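Local coordinates for flagellar brake protein YcgR (PDB 5Y6F) that acts as a flagellar brake, binding cyclic di-GMP and then engaging elements of the flagellar motor, so that swimming and swarming slow down, at residues S2-Q7 against T107-Q112; K50-F55 against L97-T102; Y144-G149 against Q225-S230. One frame throughout, in Å; residues are numbered along the deposited sequence.

Contact 1: residues S2-Q7 against T107-Q112. With C2E (9,9'-[(2R,3R,3aS,5S,7aR,9R,10R,10aS,12S,14aR)-3,5,10,12-tetrahydroxy-5,12-dioxidooctahydro-2H,7H-difuro[3,2-d:3',2'-j][1,3,7,9,2,8]tetraoxadiphosphacyclododecine-2,9-diyl]bis(2-amino-1,9-dihydro-6H-purin-6-one)), chain D.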
loop_
_atom_site.group_PDB
_atom_site.type_symbol
_atom_site.label_atom_id
_atom_site.label_comp_id
_atom_site.label_asym_id
_atom_site.label_seq_id
_atom_site.Cartn_x
_atom_site.Cartn_y
_atom_site.Cartn_z
ATOM N N SER A 2 8.231 -7.710 -11.390
ATOM C CA SER A 2 6.895 -7.762 -11.978
ATOM C C SER A 2 6.691 -6.721 -13.074
ATOM O O SER A 2 7.581 -5.927 -13.357
ATOM C CB SER A 2 5.854 -7.551 -10.895
ATOM O OG SER A 2 6.375 -7.996 -9.659
ATOM N N HIS A 3 5.496 -6.725 -13.665
ATOM C CA HIS A 3 5.162 -5.836 -14.758
ATOM C C HIS A 3 3.870 -5.137 -14.437
ATOM O O HIS A 3 2.974 -5.723 -13.831
ATOM C CB HIS A 3 4.997 -6.586 -16.064
ATOM C CG HIS A 3 6.188 -7.417 -16.424
ATOM N ND1 HIS A 3 7.234 -6.922 -17.166
ATOM C CD2 HIS A 3 6.516 -8.700 -16.113
ATOM C CE1 HIS A 3 8.145 -7.872 -17.323
ATOM N NE2 HIS A 3 7.734 -8.960 -16.693
ATOM N N TYR A 4 3.787 -3.903 -14.918
ATOM C CA TYR A 4 2.666 -3.007 -14.817
ATOM C C TYR A 4 2.507 -2.362 -16.187
ATOM O O TYR A 4 3.325 -2.558 -17.079
ATOM C CB TYR A 4 2.923 -1.936 -13.728
ATOM C CG TYR A 4 3.280 -2.549 -12.401
ATOM C CD1 TYR A 4 2.277 -2.904 -11.479
ATOM C CD2 TYR A 4 4.631 -2.825 -12.065
ATOM C CE1 TYR A 4 2.594 -3.493 -10.233
ATOM C CE2 TYR A 4 4.974 -3.385 -10.819
ATOM C CZ TYR A 4 3.947 -3.713 -9.894
ATOM O OH TYR A 4 4.278 -4.310 -8.674
ATOM N N HIS A 5 1.488 -1.539 -16.332
ATOM C CA HIS A 5 1.326 -0.806 -17.561
ATOM C C HIS A 5 2.661 -0.156 -17.931
ATOM O O HIS A 5 3.293 0.509 -17.101
ATOM C CB HIS A 5 0.209 0.236 -17.363
ATOM C CG HIS A 5 -0.368 0.772 -18.644
ATOM N ND1 HIS A 5 0.348 1.601 -19.478
ATOM C CD2 HIS A 5 -1.594 0.620 -19.222
ATOM C CE1 HIS A 5 -0.414 1.953 -20.504
ATOM N NE2 HIS A 5 -1.604 1.390 -20.356
ATOM N N GLU A 6 3.093 -0.343 -19.179
ATOM C CA GLU A 6 4.348 0.266 -19.627
ATOM C C GLU A 6 4.405 1.773 -19.383
ATOM O O GLU A 6 5.512 2.342 -19.316
ATOM C CB GLU A 6 4.601 -0.010 -21.115
ATOM C CG GLU A 6 3.771 0.829 -22.051
ATOM C CD GLU A 6 4.124 0.499 -23.457
ATOM O OE1 GLU A 6 5.096 -0.277 -23.684
ATOM O OE2 GLU A 6 3.456 1.004 -24.363
ATOM N N GLN A 7 3.254 2.448 -19.236
ATOM C CA GLN A 7 3.292 3.894 -18.987
ATOM C C GLN A 7 3.917 4.199 -17.644
ATOM O O GLN A 7 4.342 5.338 -17.412
ATOM C CB GLN A 7 1.889 4.537 -19.021
ATOM C CG GLN A 7 0.935 4.103 -17.871
ATOM C CD GLN A 7 -0.527 4.607 -18.076
ATOM O OE1 GLN A 7 -0.745 5.678 -18.629
ATOM N NE2 GLN A 7 -1.515 3.811 -17.648
ATOM N N THR A 107 16.091 1.319 -14.550
ATOM C CA THR A 107 14.659 1.568 -14.743
ATOM C C THR A 107 13.930 1.308 -13.424
ATOM O O THR A 107 14.421 0.575 -12.573
ATOM C CB THR A 107 14.037 0.664 -15.825
ATOM O OG1 THR A 107 13.759 -0.629 -15.256
ATOM C CG2 THR A 107 14.983 0.421 -17.010
ATOM N N LEU A 108 12.753 1.912 -13.291
ATOM C CA LEU A 108 11.914 1.729 -12.116
ATOM C C LEU A 108 10.428 1.906 -12.448
ATOM O O LEU A 108 10.071 2.650 -13.362
ATOM C CB LEU A 108 12.327 2.697 -11.005
ATOM C CG LEU A 108 12.288 4.189 -11.340
ATOM C CD1 LEU A 108 10.877 4.625 -11.702
ATOM C CD2 LEU A 108 12.824 5.013 -10.178
ATOM N N TRP A 109 9.575 1.226 -11.691
ATOM C CA TRP A 109 8.137 1.326 -11.837
ATOM C C TRP A 109 7.633 2.379 -10.858
ATOM O O TRP A 109 8.011 2.378 -9.677
ATOM C CB TRP A 109 7.472 -0.015 -11.521
ATOM C CG TRP A 109 7.791 -1.084 -12.475
ATOM C CD1 TRP A 109 8.672 -2.126 -12.276
ATOM C CD2 TRP A 109 7.287 -1.234 -13.814
ATOM N NE1 TRP A 109 8.681 -2.948 -13.388
ATOM C CE2 TRP A 109 7.861 -2.419 -14.346
ATOM C CE3 TRP A 109 6.380 -0.519 -14.600
ATOM C CZ2 TRP A 109 7.590 -2.864 -15.642
ATOM C CZ3 TRP A 109 6.089 -0.983 -15.876
ATOM C CH2 TRP A 109 6.701 -2.129 -16.381
ATOM N N PHE A 110 6.820 3.290 -11.358
ATOM C CA PHE A 110 6.193 4.319 -10.543
ATOM C C PHE A 110 4.698 4.091 -10.771
ATOM O O PHE A 110 4.149 4.593 -11.740
ATOM C CB PHE A 110 6.628 5.703 -10.970
ATOM C CG PHE A 110 6.224 6.807 -9.997
ATOM C CD1 PHE A 110 6.923 6.977 -8.787
ATOM C CD2 PHE A 110 5.188 7.687 -10.307
ATOM C CE1 PHE A 110 6.596 7.988 -7.872
ATOM C CE2 PHE A 110 4.848 8.746 -9.398
ATOM C CZ PHE A 110 5.541 8.887 -8.185
ATOM N N VAL A 111 4.059 3.272 -9.933
ATOM C CA VAL A 111 2.771 2.690 -10.261
ATOM C C VAL A 111 1.627 3.537 -9.696
ATOM O O VAL A 111 1.512 3.725 -8.488
ATOM C CB VAL A 111 2.690 1.257 -9.742
ATOM C CG1 VAL A 111 1.313 0.710 -10.014
ATOM C CG2 VAL A 111 3.865 0.363 -10.369
ATOM N N GLN A 112 0.758 4.010 -10.563
ATOM C CA GLN A 112 -0.338 4.897 -10.178
ATOM C C GLN A 112 -1.633 4.414 -10.838
ATOM O O GLN A 112 -2.066 5.004 -11.811
ATOM C CB GLN A 112 0.018 6.311 -10.630
ATOM C CG GLN A 112 1.333 6.814 -10.022
ATOM C CD GLN A 112 1.550 8.265 -10.388
ATOM O OE1 GLN A 112 1.853 8.573 -11.520
ATOM N NE2 GLN A 112 1.373 9.155 -9.421
HETATM P P1 C2E D . -2.608 -0.451 0.611
HETATM O O2P C2E D . -3.374 0.777 -0.072
HETATM O O1P C2E D . -2.801 -0.440 2.088
HETATM O "O5'" C2E D . -3.109 -1.833 -0.037
HETATM C "C5'" C2E D . -2.685 -3.041 0.669
HETATM C "C4'" C2E D . -3.024 -4.293 -0.093
HETATM O "O4'" C2E D . -4.426 -4.321 -0.330
HETATM C "C3'" C2E D . -2.386 -4.239 -1.468
HETATM O "O3'" C2E D . -1.069 -4.744 -1.439
HETATM C "C2'" C2E D . -3.291 -5.203 -2.222
HETATM O "O2'" C2E D . -3.043 -6.557 -1.899
HETATM C "C1'" C2E D . -4.637 -4.832 -1.626
HETATM N N9 C2E D . -5.282 -3.795 -2.429
HETATM C C8 C2E D . -5.484 -2.494 -2.114
HETATM N N7 C2E D . -6.144 -1.924 -3.076
HETATM C C5 C2E D . -6.384 -2.825 -4.040
HETATM C C6 C2E D . -7.026 -2.776 -5.280
HETATM O O6 C2E D . -7.523 -1.745 -5.686
HETATM N N1 C2E D . -7.095 -3.908 -5.988
HETATM C C2 C2E D . -6.534 -5.057 -5.526
HETATM N N2 C2E D . -6.583 -6.192 -6.293
HETATM N N3 C2E D . -5.917 -5.097 -4.373
HETATM C C4 C2E D . -5.841 -4.026 -3.624
HETATM P P11 C2E D . -0.004 -4.434 -2.567
HETATM O O21 C2E D . -0.611 -4.598 -4.049
HETATM O O11 C2E D . 1.273 -5.097 -2.293
HETATM O O5A C2E D . 0.281 -2.874 -2.365
HETATM C C5A C2E D . 0.960 -2.470 -1.210
HETATM C C4A C2E D . 0.882 -0.937 -1.032
HETATM O O4A C2E D . 1.434 -0.240 -2.152
HETATM C C3A C2E D . -0.557 -0.486 -0.977
HETATM O O3A C2E D . -1.032 -0.490 0.366
HETATM C C2A C2E D . -0.428 0.979 -1.449
HETATM O O2A C2E D . 0.300 1.789 -0.530
HETATM C C1A C2E D . 0.600 0.858 -2.536
HETATM N N91 C2E D . 0.080 0.739 -3.900
HETATM C C81 C2E D . 0.088 -0.333 -4.729
HETATM N N71 C2E D . -0.380 -0.005 -5.868
HETATM C C51 C2E D . -0.740 1.302 -5.850
HETATM C C61 C2E D . -1.277 2.173 -6.802
HETATM O O61 C2E D . -1.511 1.727 -7.910
HETATM N N11 C2E D . -1.543 3.460 -6.433
HETATM C C21 C2E D . -1.212 3.890 -5.169
HETATM N N21 C2E D . -1.426 5.216 -4.848
HETATM N N31 C2E D . -0.645 3.083 -4.269
HETATM C C41 C2E D . -0.432 1.807 -4.589
#

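Contact 2: residues K50-F55 against L97-T102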
loop_
_atom_site.group_PDB
_atom_site.type_symbol
_atom_site.label_atom_id
_atom_site.label_comp_id
_atom_site.label_asym_id
_atom_site.label_seq_id
_atom_site.Cartn_x
_atom_site.Cartn_y
_atom_site.Cartn_z
ATOM N N LYS A 50 25.670 5.737 -6.875
ATOM C CA LYS A 50 25.576 4.986 -5.621
ATOM C C LYS A 50 24.146 5.006 -5.110
ATOM O O LYS A 50 23.526 6.076 -5.056
ATOM C CB LYS A 50 26.461 5.580 -4.515
ATOM C CG LYS A 50 27.941 5.196 -4.465
ATOM C CD LYS A 50 28.526 5.537 -3.065
ATOM C CE LYS A 50 30.014 5.157 -2.898
ATOM N NZ LYS A 50 30.436 5.120 -1.456
ATOM N N LEU A 51 23.639 3.840 -4.699
ATOM C CA LEU A 51 22.499 3.730 -3.788
ATOM C C LEU A 51 23.013 3.203 -2.471
ATOM O O LEU A 51 23.702 2.176 -2.450
ATOM C CB LEU A 51 21.432 2.761 -4.295
ATOM C CG LEU A 51 20.078 3.328 -4.621
ATOM C CD1 LEU A 51 20.310 4.472 -5.598
ATOM C CD2 LEU A 51 19.183 2.226 -5.219
ATOM N N VAL A 52 22.689 3.902 -1.386
ATOM C CA VAL A 52 23.083 3.493 -0.049
ATOM C C VAL A 52 21.814 3.233 0.742
ATOM O O VAL A 52 20.934 4.105 0.831
ATOM C CB VAL A 52 23.971 4.527 0.652
ATOM C CG1 VAL A 52 24.265 4.042 2.063
ATOM C CG2 VAL A 52 25.269 4.643 -0.094
ATOM N N LEU A 53 21.720 2.031 1.298
ATOM C CA LEU A 53 20.541 1.577 2.006
ATOM C C LEU A 53 20.941 1.219 3.418
ATOM O O LEU A 53 22.061 0.738 3.663
ATOM C CB LEU A 53 19.928 0.354 1.336
ATOM C CG LEU A 53 18.981 0.473 0.130
ATOM C CD1 LEU A 53 19.275 1.637 -0.767
ATOM C CD2 LEU A 53 19.096 -0.801 -0.645
ATOM N N ASP A 54 20.028 1.456 4.346
ATOM C CA ASP A 54 20.331 1.085 5.707
ATOM C C ASP A 54 20.417 -0.428 5.826
ATOM O O ASP A 54 19.740 -1.165 5.110
ATOM C CB ASP A 54 19.285 1.625 6.668
ATOM C CG ASP A 54 19.753 1.542 8.098
ATOM O OD1 ASP A 54 20.979 1.376 8.289
ATOM O OD2 ASP A 54 18.924 1.640 9.025
ATOM N N PHE A 55 21.293 -0.884 6.714
ATOM C CA PHE A 55 21.302 -2.286 7.115
ATOM C C PHE A 55 19.937 -2.656 7.682
ATOM O O PHE A 55 19.156 -1.795 8.072
ATOM C CB PHE A 55 22.381 -2.553 8.171
ATOM C CG PHE A 55 23.515 -3.363 7.672
ATOM C CD1 PHE A 55 23.929 -3.245 6.362
ATOM C CD2 PHE A 55 24.179 -4.238 8.508
ATOM C CE1 PHE A 55 24.985 -4.002 5.886
ATOM C CE2 PHE A 55 25.237 -4.994 8.047
ATOM C CZ PHE A 55 25.645 -4.878 6.734
ATOM N N LEU A 97 28.429 3.668 10.302
ATOM C CA LEU A 97 27.599 2.525 10.615
ATOM C C LEU A 97 27.347 1.704 9.359
ATOM O O LEU A 97 27.426 2.220 8.237
ATOM C CB LEU A 97 26.264 3.003 11.202
ATOM C CG LEU A 97 26.414 3.639 12.587
ATOM C CD1 LEU A 97 25.075 4.131 13.128
ATOM C CD2 LEU A 97 27.033 2.626 13.502
ATOM N N PRO A 98 27.049 0.420 9.508
ATOM C CA PRO A 98 26.847 -0.433 8.331
ATOM C C PRO A 98 25.699 0.024 7.441
ATOM O O PRO A 98 24.717 0.639 7.891
ATOM C CB PRO A 98 26.555 -1.810 8.936
ATOM C CG PRO A 98 26.317 -1.561 10.408
ATOM C CD PRO A 98 27.126 -0.354 10.755
ATOM N N ALA A 99 25.818 -0.345 6.162
ATOM C CA ALA A 99 24.930 0.058 5.092
ATOM C C ALA A 99 25.181 -0.860 3.903
ATOM O O ALA A 99 26.250 -1.461 3.795
ATOM C CB ALA A 99 25.181 1.518 4.709
ATOM N N PHE A 100 24.178 -0.992 3.038
ATOM C CA PHE A 100 24.315 -1.669 1.747
ATOM C C PHE A 100 24.512 -0.621 0.662
ATOM O O PHE A 100 23.895 0.450 0.694
ATOM C CB PHE A 100 23.081 -2.499 1.347
ATOM C CG PHE A 100 22.622 -3.493 2.374
ATOM C CD1 PHE A 100 23.386 -4.589 2.697
ATOM C CD2 PHE A 100 21.388 -3.349 2.980
ATOM C CE1 PHE A 100 22.933 -5.503 3.631
ATOM C CE2 PHE A 100 20.938 -4.267 3.907
ATOM C CZ PHE A 100 21.704 -5.331 4.236
ATOM N N ILE A 101 25.342 -0.950 -0.314
ATOM C CA ILE A 101 25.555 -0.088 -1.462
ATOM C C ILE A 101 25.223 -0.852 -2.749
ATOM O O ILE A 101 25.349 -2.082 -2.824
ATOM C CB ILE A 101 26.998 0.472 -1.428
ATOM C CG1 ILE A 101 27.113 1.723 -2.304
ATOM C CG2 ILE A 101 28.100 -0.625 -1.710
ATOM C CD1 ILE A 101 28.419 2.502 -2.035
ATOM N N THR A 102 24.717 -0.125 -3.747
ATOM C CA THR A 102 24.515 -0.732 -5.055
ATOM C C THR A 102 24.471 0.356 -6.121
ATOM O O THR A 102 24.223 1.530 -5.831
ATOM C CB THR A 102 23.235 -1.583 -5.099
ATOM O OG1 THR A 102 23.198 -2.338 -6.315
ATOM C CG2 THR A 102 21.993 -0.716 -5.029
#

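Contact 3: residues Y144-G149 against Q225-S230. With C2E (9,9'-[(2R,3R,3aS,5S,7aR,9R,10R,10aS,12S,14aR)-3,5,10,12-tetrahydroxy-5,12-dioxidooctahydro-2H,7H-difuro[3,2-d:3',2'-j][1,3,7,9,2,8]tetraoxadiphosphacyclododecine-2,9-diyl]bis(2-amino-1,9-dihydro-6H-purin-6-one)), chain C.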
loop_
_atom_site.group_PDB
_atom_site.type_symbol
_atom_site.label_atom_id
_atom_site.label_comp_id
_atom_site.label_asym_id
_atom_site.label_seq_id
_atom_site.Cartn_x
_atom_site.Cartn_y
_atom_site.Cartn_z
ATOM N N TYR A 144 -11.700 0.048 6.877
ATOM C CA TYR A 144 -10.381 0.670 6.909
ATOM C C TYR A 144 -10.288 1.900 6.020
ATOM O O TYR A 144 -9.827 2.948 6.475
ATOM C CB TYR A 144 -9.303 -0.338 6.478
ATOM C CG TYR A 144 -7.885 0.237 6.399
ATOM C CD1 TYR A 144 -7.137 0.477 7.553
ATOM C CD2 TYR A 144 -7.299 0.516 5.179
ATOM C CE1 TYR A 144 -5.859 0.988 7.486
ATOM C CE2 TYR A 144 -6.016 1.033 5.095
ATOM C CZ TYR A 144 -5.295 1.264 6.251
ATOM O OH TYR A 144 -4.016 1.776 6.164
ATOM N N ASP A 145 -10.675 1.791 4.746
ATOM C CA ASP A 145 -10.742 2.970 3.894
ATOM C C ASP A 145 -11.848 2.775 2.864
ATOM O O ASP A 145 -12.446 1.695 2.749
ATOM C CB ASP A 145 -9.374 3.283 3.267
ATOM C CG ASP A 145 -8.925 2.250 2.230
ATOM O OD1 ASP A 145 -9.741 1.431 1.747
ATOM O OD2 ASP A 145 -7.726 2.279 1.882
ATOM N N LEU A 146 -12.124 3.844 2.118
ATOM C CA LEU A 146 -13.327 3.927 1.309
ATOM C C LEU A 146 -13.017 4.752 0.084
ATOM O O LEU A 146 -12.369 5.787 0.180
ATOM C CB LEU A 146 -14.469 4.595 2.077
ATOM C CG LEU A 146 -15.793 4.648 1.351
ATOM C CD1 LEU A 146 -16.237 3.232 1.086
ATOM C CD2 LEU A 146 -16.838 5.411 2.174
ATOM N N SER A 147 -13.491 4.282 -1.058
ATOM C CA SER A 147 -13.376 4.981 -2.314
ATOM C C SER A 147 -14.685 4.763 -3.053
ATOM O O SER A 147 -15.513 3.950 -2.651
ATOM C CB SER A 147 -12.204 4.474 -3.142
ATOM O OG SER A 147 -12.540 3.326 -3.901
ATOM N N LEU A 148 -14.853 5.482 -4.162
ATOM C CA LEU A 148 -16.066 5.320 -4.960
ATOM C C LEU A 148 -16.255 3.896 -5.475
ATOM O O LEU A 148 -17.374 3.500 -5.746
ATOM C CB LEU A 148 -16.014 6.281 -6.139
ATOM C CG LEU A 148 -17.297 6.786 -6.748
ATOM C CD1 LEU A 148 -18.023 7.515 -5.667
ATOM C CD2 LEU A 148 -16.926 7.716 -7.880
ATOM N N GLY A 149 -15.197 3.120 -5.626
ATOM C CA GLY A 149 -15.347 1.821 -6.237
ATOM C C GLY A 149 -15.165 0.647 -5.303
ATOM O O GLY A 149 -15.229 -0.511 -5.748
ATOM N N GLN A 225 -20.028 9.304 -3.191
ATOM C CA GLN A 225 -19.404 10.604 -3.412
ATOM C C GLN A 225 -19.633 11.551 -2.239
ATOM O O GLN A 225 -18.694 12.202 -1.760
ATOM C CB GLN A 225 -19.976 11.224 -4.673
ATOM C CG GLN A 225 -19.044 11.963 -5.540
ATOM C CD GLN A 225 -19.145 11.447 -6.953
ATOM O OE1 GLN A 225 -20.185 10.903 -7.355
ATOM N NE2 GLN A 225 -18.060 11.566 -7.708
ATOM N N ARG A 226 -20.894 11.665 -1.780
ATOM C CA ARG A 226 -21.214 12.650 -0.747
ATOM C C ARG A 226 -20.554 12.314 0.582
ATOM O O ARG A 226 -20.026 13.205 1.271
ATOM C CB ARG A 226 -22.726 12.774 -0.564
ATOM C CG ARG A 226 -23.339 13.604 -1.690
ATOM C CD ARG A 226 -24.785 13.891 -1.499
ATOM N NE ARG A 226 -25.269 14.987 -2.328
ATOM C CZ ARG A 226 -26.290 14.894 -3.194
ATOM N NH1 ARG A 226 -26.896 13.719 -3.382
ATOM N NH2 ARG A 226 -26.715 15.972 -3.876
ATOM N N ILE A 227 -20.597 11.043 0.971
ATOM C CA ILE A 227 -20.013 10.637 2.243
ATOM C C ILE A 227 -18.506 10.856 2.205
ATOM O O ILE A 227 -17.914 11.470 3.107
ATOM C CB ILE A 227 -20.391 9.176 2.542
ATOM C CG1 ILE A 227 -19.874 8.760 3.891
ATOM C CG2 ILE A 227 -19.682 8.262 1.587
ATOM C CD1 ILE A 227 -18.430 8.330 3.763
ATOM N N ILE A 228 -17.879 10.439 1.117
ATOM C CA ILE A 228 -16.440 10.639 0.955
ATOM C C ILE A 228 -16.106 12.124 1.026
ATOM O O ILE A 228 -15.194 12.545 1.748
ATOM C CB ILE A 228 -15.959 9.993 -0.362
ATOM C CG1 ILE A 228 -16.074 8.463 -0.245
ATOM C CG2 ILE A 228 -14.521 10.437 -0.722
ATOM C CD1 ILE A 228 -15.860 7.689 -1.541
ATOM N N PHE A 229 -16.890 12.947 0.328
ATOM C CA PHE A 229 -16.732 14.392 0.428
ATOM C C PHE A 229 -16.777 14.859 1.876
ATOM O O PHE A 229 -15.876 15.568 2.341
ATOM C CB PHE A 229 -17.817 15.099 -0.373
ATOM C CG PHE A 229 -17.694 16.576 -0.328
ATOM C CD1 PHE A 229 -18.407 17.313 0.591
ATOM C CD2 PHE A 229 -16.796 17.230 -1.167
ATOM C CE1 PHE A 229 -18.270 18.676 0.671
ATOM C CE2 PHE A 229 -16.652 18.594 -1.098
ATOM C CZ PHE A 229 -17.408 19.320 -0.176
ATOM N N SER A 230 -17.819 14.464 2.615
ATOM C CA SER A 230 -18.046 15.077 3.914
ATOM C C SER A 230 -16.990 14.645 4.904
ATOM O O SER A 230 -16.675 15.387 5.847
ATOM C CB SER A 230 -19.439 14.717 4.439
ATOM O OG SER A 230 -20.286 14.447 3.349
HETATM P P1 C2E C . -8.967 1.786 -8.463
HETATM O O2P C2E C . -8.593 2.481 -7.067
HETATM O O1P C2E C . -9.191 2.812 -9.496
HETATM O "O5'" C2E C . -7.818 0.753 -8.832
HETATM C "C5'" C2E C . -7.842 0.315 -10.184
HETATM C "C4'" C2E C . -7.131 -1.020 -10.383
HETATM O "O4'" C2E C . -5.745 -0.894 -10.095
HETATM C "C3'" C2E C . -7.645 -2.101 -9.417
HETATM O "O3'" C2E C . -8.711 -2.849 -9.981
HETATM C "C2'" C2E C . -6.430 -3.008 -9.253
HETATM O "O2'" C2E C . -6.293 -3.785 -10.425
HETATM C "C1'" C2E C . -5.274 -1.989 -9.293
HETATM N N9 C2E C . -4.850 -1.516 -7.978
HETATM C C8 C2E C . -5.137 -0.302 -7.427
HETATM N N7 C2E C . -4.579 -0.214 -6.252
HETATM C C5 C2E C . -3.905 -1.384 -5.990
HETATM C C6 C2E C . -3.132 -1.882 -4.916
HETATM O O6 C2E C . -2.876 -1.267 -3.888
HETATM N N1 C2E C . -2.625 -3.105 -5.044
HETATM C C2 C2E C . -2.863 -3.855 -6.130
HETATM N N2 C2E C . -2.329 -5.096 -6.138
HETATM N N3 C2E C . -3.575 -3.434 -7.124
HETATM C C4 C2E C . -4.085 -2.210 -7.095
HETATM P P11 C2E C . -9.678 -3.756 -9.019
HETATM O O21 C2E C . -8.698 -4.596 -8.097
HETATM O O11 C2E C . -10.592 -4.510 -9.903
HETATM O O5A C2E C . -10.476 -2.767 -8.022
HETATM C C5A C2E C . -11.441 -1.879 -8.589
HETATM C C4A C2E C . -11.777 -0.823 -7.538
HETATM O O4A C2E C . -12.017 -1.442 -6.282
HETATM C C3A C2E C . -10.566 0.084 -7.235
HETATM O O3A C2E C . -10.364 0.993 -8.306
HETATM C C2A C2E C . -11.035 0.781 -5.966
HETATM O O2A C2E C . -11.891 1.834 -6.337
HETATM C C1A C2E C . -11.843 -0.388 -5.314
HETATM N N91 C2E C . -11.045 -1.006 -4.304
HETATM C C81 C2E C . -10.412 -2.215 -4.417
HETATM N N71 C2E C . -9.752 -2.475 -3.309
HETATM C C51 C2E C . -9.987 -1.431 -2.449
HETATM C C61 C2E C . -9.540 -1.162 -1.193
HETATM O O61 C2E C . -8.803 -1.943 -0.599
HETATM N N11 C2E C . -9.914 -0.007 -0.671
HETATM C C21 C2E C . -10.713 0.848 -1.325
HETATM N N21 C2E C . -11.077 2.012 -0.699
HETATM N N31 C2E C . -11.132 0.613 -2.513
HETATM C C41 C2E C . -10.774 -0.494 -3.080
#

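Contact 1: residues S2-Q7 against T107-Q112
Tyr4 and Trp109 meet because both side chains take the same first torsion, CG anti to the carbonyl carbon and beside the backbone N (chi1 -66° in Trp109), which carries each ring into the space between loop 2-7 and strand 108-111. There they form a T-shaped pair: the edge of Tyr4 is turned to the face of Trp109, with planes at 67° and the centroids of the phenol and the five-membered ring 5.1 Å apart. Tyr4 CD2 does the touching, lying 3.6 Å from Trp109 CD2. One face of the phenol is taken by Val111, whose CG2 stands 3.6 Å from the Tyr4 ring centroid and 11° off its normal, a CH-pi contact almost over the centre. Tyr4 is thus held by a methyl on a face and an indole at its edge, while its OH is hydrogen-bonded to Glu83 and Lys81 on strand 80-86. At the rim of the indole, near its plane, lie Glu6 CA and His5 O, the latter 3.4 Å from Trp109 CZ3. Ser2 O is 3.2 Å from Trp109 NE1. Without the indole, as with an alanine here, Tyr4 would probably lose the face its edge rests on, and the N-terminal loop would be freer to move. The backbone O of Val111 lies 3.6 Å from C61 of one cyclic di-GMP molecule. The contact therefore packs the N-terminal loop over strand 108-111 of the antiparallel sheet, where Val111 and Gln112 join Arg113, Arg114 and Arg118 in lining the cyclic di-GMP pocket.

Contact 2: residues K50-F55 against L97-T102
Leu51 and Leu53 pair with Thr102 and Phe100 as antiparallel neighbours in the PilZN-domain sheet, strands 50-54 and 97-102 running at 142° to each other. Two backbone hydrogen bonds at each of these pairs set the register. Between them Val52 and Ile101 form a non-hydrogen-bonded pair on the other face. There Val52 CG1 rests 3.8 Å from the Ala99 methyl, CB, and Tyr94 of strand 90-94 touches Val52 and Ala99. Ile101 reaches past Val52 to the extended chain of Lys50, and its CD1 fits against the lysine methylenes, 3.7 Å from Lys50 CG. On the face of Leu51 and Leu53, Thr102 lies alongside Leu51, its CG2 methyl 3.6 Å from Leu51 CB, and Leu89 packs on Leu53, Phe100 and Thr102. Side chains interlock again where the chain leaves strand 50-54. Phe55 fits between Pro98 and Phe100: its CD1 sits over the centre of the Phe100 ring, the two rings inclined at 32°. Asn62 of helix 59-66 touches both phenylalanines. The bump from the proline completes the wedge, Pro98 CB standing 3.5 Å from the Phe55 ring centroid and only 15° off the ring normal.

Contact 3: residues Y144-G149 against Q225-S230
Leu146 and Ile227 reach toward each other tip to tip, strand against helix, Leu146 CD2 meeting Ile227 CD1 at 3.7 Å. The same methyl serves a second partner: Ile228 slants across Leu146, with Ile228 CG1 4.0 Å from Leu146 CD2. Beyond that, Ile228 presses on backbone, Ile228 CD1 lying 3.5 Å from Ser147 C and close to Leu148 N. With CG1 anti to the carbonyl carbon (chi1 -68°) and the chain then extended, Ile228 pushes CD1 into the bend where the strand ends. Leu148 covers the preceding turn of helix, lying across Gln225 with Leu148 CD1 3.7 Å from Gln225 N. The seam is apolar, with strand and helix axes 9.1 Å apart.

Alternation along the strand turns Asp145 and Ser147 to cyclic di-GMP. Two N-H groups on one edge of a guanine, N11 and N21, converge on Asp145 OD1, each 2.8 Å from it, which probably limits how the base can turn. Ser147 OG is hydrogen-bonded to the ribose O2A at 2.9 Å and also accepts from Gly149 N, closing an ST turn. Arg114, Arg118, Arg208 and Arg212 are among the ligand's further partners. Leu146 is thus sandwiched in sequence between two ligand-binding residues while facing the helix. Asp145 and Ser147 open the Asp-x-Ser-x-x-Gly motif, one of the two signature motifs of PilZ domains, here backed by the C-terminal helix 218-240.

Overall arrangement
Contacts 1 and 2 both reach the same antiparallel sheet, that of the PilZN domain; their centres are 24 Å apart. Contact 3 lies in the PilZ domain, about 40 Å centre to centre from contact 2 and on the other side of the chain's centre. Contact 1 is a surface contact and owes its hold to aromatic rings, whereas contacts 2 and 3 are partly buried. Only contact 2 is knit by clear backbone hydrogen bonds across its segments; contact 3 joins strand to helix through aliphatic side chains. Contacts 1 and 3 each supply pocket residues, to different molecules of the bound cyclic di-GMP pair, while contact 2 contributes none.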